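Local coordinates for P35 antigen (Borrelia burgdorferi, PDB 4ALY), which is an outer surface lipoprotein of the Lyme disease spirochaete, critical for establishing infection after a tick bite, at residues E108-I113 / V121-H126. Numbering follows the deposited sequence.
Sequences EIFSKI and VHFDSH
Phe-123 turns the edge of its ring, led by CD2, toward the face of the Phe-110 ring in a T-shaped stack, with centroids 5.3 Å apart and planes at 78°. Its CG stands anti to the backbone N (chi1 -164°), which sends the side chain out beside that of Phe-110, so that the ring's CD2 edge meets the Phe-110 face. Ile-113 adds aliphatic bulk, its CG1 lying 3.9 Å from Phe-123 CB; flat rings and a branched chain suit this buried apolar seam. Beside it the backbones join: Phe-123 N donates to Ile-113 O at 3.1 Å (N-H...O 154°), while Asp-124 N makes a weak hydrogen bond to Phe-110 O. A type I turn from His-122 to Ser-125 presents both amides. The His-122 imidazole, a flat polar group fit for a partly exposed border, has Ser-111 O over one face, 3.4 Å from CG. Asp-124 leans its carboxylate on the small Ser-111, OD2 lying 3.2 Å from CB, and OD2 also forms a salt bridge with Arg-106, whose carbonyl O is hydrogen-bonded by Ser-111 OG. The contact closes the loop linking helix 106-110 to helix 129-137: Arg-132 of helix 129-137 hydrogen-bonds Phe-123 O, Leu-135 and Tyr-136 pack on Phe-110, and Arg-163 of helix 163-189 touches Ile-113.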
ATOM      1  N   GLU A 108       1.546 -13.939 -14.913  1.00 19.20           N
ATOM      2  CA  GLU A 108       2.885 -13.372 -15.175  1.00 18.20           C
ATOM      3  C   GLU A 108       3.530 -12.650 -14.049  1.00 17.62           C
ATOM      4  O   GLU A 108       4.725 -12.261 -14.169  1.00 16.69           O
ATOM      5  CB  GLU A 108       2.875 -12.330 -16.278  1.00 21.29           C
ATOM      6  CG  GLU A 108       2.001 -12.623 -17.467  1.00 25.37           C
ATOM      7  CD  GLU A 108       2.502 -13.755 -18.292  1.00 31.16           C
ATOM      8  OE1 GLU A 108       3.534 -14.389 -17.909  1.00 37.58           O
ATOM      9  OE2 GLU A 108       1.859 -14.003 -19.330  1.00 37.34           O
ATOM     10  N   ILE A 109       2.771 -12.368 -12.989  1.00 16.38           N
ATOM     11  CA  ILE A 109       3.345 -11.659 -11.855  1.00 15.19           C
ATOM     12  C   ILE A 109       3.211 -12.540 -10.642  1.00 17.41           C
ATOM     13  O   ILE A 109       4.208 -13.122 -10.183  1.00 19.50           O
ATOM     14  CB  ILE A 109       2.674 -10.277 -11.660  1.00 14.76           C
ATOM     15  CG1 ILE A 109       2.509  -9.579 -13.003  1.00 12.40           C
ATOM     16  CG2 ILE A 109       3.439  -9.394 -10.647  1.00 14.54           C
ATOM     17  CD1 ILE A 109       1.812  -8.223 -12.954  1.00 12.02           C
ATOM     18  N   PHE A 110       1.993 -12.696 -10.097  1.00 17.13           N
ATOM     19  CA  PHE A 110       1.923 -13.218  -8.727  1.00 16.09           C
ATOM     20  C   PHE A 110       2.491 -14.631  -8.689  1.00 16.07           C
ATOM     21  O   PHE A 110       3.133 -15.087  -7.728  1.00 13.93           O
ATOM     22  CB  PHE A 110       0.512 -13.181  -8.176  1.00 16.37           C
ATOM     23  CG  PHE A 110      -0.079 -11.803  -8.039  1.00 15.88           C
ATOM     24  CD1 PHE A 110       0.713 -10.682  -7.851  1.00 16.77           C
ATOM     25  CD2 PHE A 110      -1.466 -11.642  -8.020  1.00 16.23           C
ATOM     26  CE1 PHE A 110       0.152  -9.418  -7.671  1.00 16.65           C
ATOM     27  CE2 PHE A 110      -2.056 -10.386  -7.797  1.00 16.81           C
ATOM     28  CZ  PHE A 110      -1.250  -9.265  -7.631  1.00 16.44           C
ATOM     29  N   SER A 111       2.322 -15.339  -9.780  1.00 17.53           N
ATOM     30  CA  SER A 111       2.865 -16.713  -9.733  1.00 18.38           C
ATOM     31  C   SER A 111       4.374 -16.777 -10.093  1.00 17.52           C
ATOM     32  O   SER A 111       4.875 -17.858 -10.185  1.00 18.59           O
ATOM     33  CB  SER A 111       2.039 -17.694 -10.569  1.00 15.13           C
ATOM     34  OG  SER A 111       2.268 -17.442 -11.931  1.00 15.76           O
ATOM     35  N   LYS A 112       5.038 -15.643 -10.288  1.00 17.04           N
ATOM     36  CA  LYS A 112       6.496 -15.585 -10.555  1.00 19.61           C
ATOM     37  C   LYS A 112       7.301 -14.845  -9.488  1.00 21.22           C
ATOM     38  O   LYS A 112       8.527 -14.847  -9.564  1.00 26.88           O
ATOM     39  CB  LYS A 112       6.849 -14.837 -11.839  1.00 19.62           C
ATOM     40  CG  LYS A 112       5.990 -15.109 -13.070  1.00 20.72           C
ATOM     41  CD  LYS A 112       6.358 -16.448 -13.662  1.00 21.95           C
ATOM     42  CE  LYS A 112       6.004 -16.480 -15.144  1.00 23.22           C
ATOM     43  NZ  LYS A 112       6.116 -17.954 -15.349  1.00 25.06           N
ATOM     44  N   ILE A 113       6.657 -14.201  -8.524  1.00 19.19           N
ATOM     45  CA  ILE A 113       7.390 -13.409  -7.570  1.00 19.05           C
ATOM     46  C   ILE A 113       7.137 -13.976  -6.166  1.00 18.59           C
ATOM     47  O   ILE A 113       6.173 -14.697  -5.986  1.00 18.78           O
ATOM     48  CB  ILE A 113       6.932 -11.925  -7.616  1.00 19.17           C
ATOM     49  CG1 ILE A 113       5.419 -11.848  -7.265  1.00 17.70           C
ATOM     50  CG2 ILE A 113       7.290 -11.288  -8.973  1.00 16.32           C
ATOM     51  CD1 ILE A 113       4.941 -10.490  -6.826  1.00 17.20           C
ATOM     52  N   VAL A 121       6.468 -20.270  -1.223  1.00 40.28           N
ATOM     53  CA  VAL A 121       5.516 -20.309  -2.357  1.00 33.24           C
ATOM     54  C   VAL A 121       5.451 -18.893  -2.962  1.00 28.01           C
ATOM     55  O   VAL A 121       5.776 -17.910  -2.305  1.00 26.26           O
ATOM     56  CB  VAL A 121       4.088 -20.773  -1.891  1.00 35.29           C
ATOM     57  CG1 VAL A 121       4.044 -22.280  -1.703  1.00 31.94           C
ATOM     58  CG2 VAL A 121       3.652 -20.055  -0.592  1.00 30.97           C
ATOM     59  N   HIS A 122       5.062 -18.788  -4.219  1.00 28.57           N
ATOM     60  CA  HIS A 122       4.855 -17.491  -4.879  1.00 25.18           C
ATOM     61  C   HIS A 122       3.638 -16.764  -4.324  1.00 22.96           C
ATOM     62  O   HIS A 122       2.796 -17.341  -3.644  1.00 21.81           O
ATOM     63  CB  HIS A 122       4.669 -17.734  -6.355  1.00 26.64           C
ATOM     64  CG  HIS A 122       5.865 -18.369  -7.023  1.00 31.01           C
ATOM     65  ND1 HIS A 122       5.849 -19.633  -7.495  1.00 31.54           N
ATOM     66  CD2 HIS A 122       7.139 -17.868  -7.283  1.00 32.03           C
ATOM     67  CE1 HIS A 122       7.045 -19.921  -8.046  1.00 33.69           C
ATOM     68  NE2 HIS A 122       7.842 -18.857  -7.886  1.00 34.52           N
ATOM     69  N   PHE A 123       3.536 -15.490  -4.643  1.00 22.24           N
ATOM     70  CA  PHE A 123       2.504 -14.583  -4.104  1.00 20.10           C
ATOM     71  C   PHE A 123       1.077 -14.906  -4.573  1.00 18.54           C
ATOM     72  O   PHE A 123       0.089 -14.453  -3.989  1.00 16.71           O
ATOM     73  CB  PHE A 123       2.948 -13.188  -4.508  1.00 19.91           C
ATOM     74  CG  PHE A 123       2.271 -12.070  -3.777  1.00 18.40           C
ATOM     75  CD1 PHE A 123       2.397 -11.929  -2.440  1.00 19.10           C
ATOM     76  CD2 PHE A 123       1.553 -11.128  -4.480  1.00 16.68           C
ATOM     77  CE1 PHE A 123       1.750 -10.861  -1.794  1.00 20.02           C
ATOM     78  CE2 PHE A 123       0.940 -10.092  -3.856  1.00 16.52           C
ATOM     79  CZ  PHE A 123       1.059  -9.932  -2.519  1.00 17.25           C
ATOM     80  N   ASP A 124       0.970 -15.752  -5.593  1.00 18.22           N
ATOM     81  CA  ASP A 124      -0.331 -16.221  -6.003  1.00 19.80           C
ATOM     82  C   ASP A 124      -0.911 -17.257  -5.048  1.00 20.72           C
ATOM     83  O   ASP A 124      -2.081 -17.602  -5.181  1.00 21.78           O
ATOM     84  CB  ASP A 124      -0.342 -16.724  -7.467  1.00 18.48           C
ATOM     85  CG  ASP A 124       0.274 -18.147  -7.648  1.00 18.13           C
ATOM     86  OD1 ASP A 124       1.234 -18.528  -6.955  1.00 17.02           O
ATOM     87  OD2 ASP A 124      -0.197 -18.859  -8.542  1.00 17.17           O
ATOM     88  N   SER A 125      -0.146 -17.743  -4.078  1.00 20.06           N
ATOM     89  CA  SER A 125      -0.677 -18.858  -3.283  1.00 23.20           C
ATOM     90  C   SER A 125      -1.836 -18.459  -2.270  1.00 20.93           C
ATOM     91  O   SER A 125      -1.884 -17.320  -1.829  1.00 17.86           O
ATOM     92  CB  SER A 125       0.476 -19.556  -2.535  1.00 23.09           C
ATOM     93  OG  SER A 125      -0.063 -20.105  -1.298  1.00 28.69           O
ATOM     94  N   HIS A 126      -2.689 -19.403  -1.855  1.00 21.48           N
ATOM     95  CA  HIS A 126      -3.714 -19.133  -0.806  1.00 23.75           C
ATOM     96  C   HIS A 126      -3.080 -18.498   0.433  1.00 23.47           C
ATOM     97  O   HIS A 126      -3.723 -17.850   1.236  1.00 24.08           O
ATOM     98  CB  HIS A 126      -4.466 -20.410  -0.455  1.00 28.08           C
ATOM     99  CG  HIS A 126      -5.629 -20.207   0.513  1.00 37.93           C
ATOM    100  ND1 HIS A 126      -5.490 -20.291   1.879  1.00 39.37           N
ATOM    101  CD2 HIS A 126      -6.991 -19.927   0.276  1.00 41.79           C
ATOM    102  CE1 HIS A 126      -6.687 -20.070   2.465  1.00 38.82           C
ATOM    103  NE2 HIS A 126      -7.604 -19.840   1.487  1.00 42.09           N
TER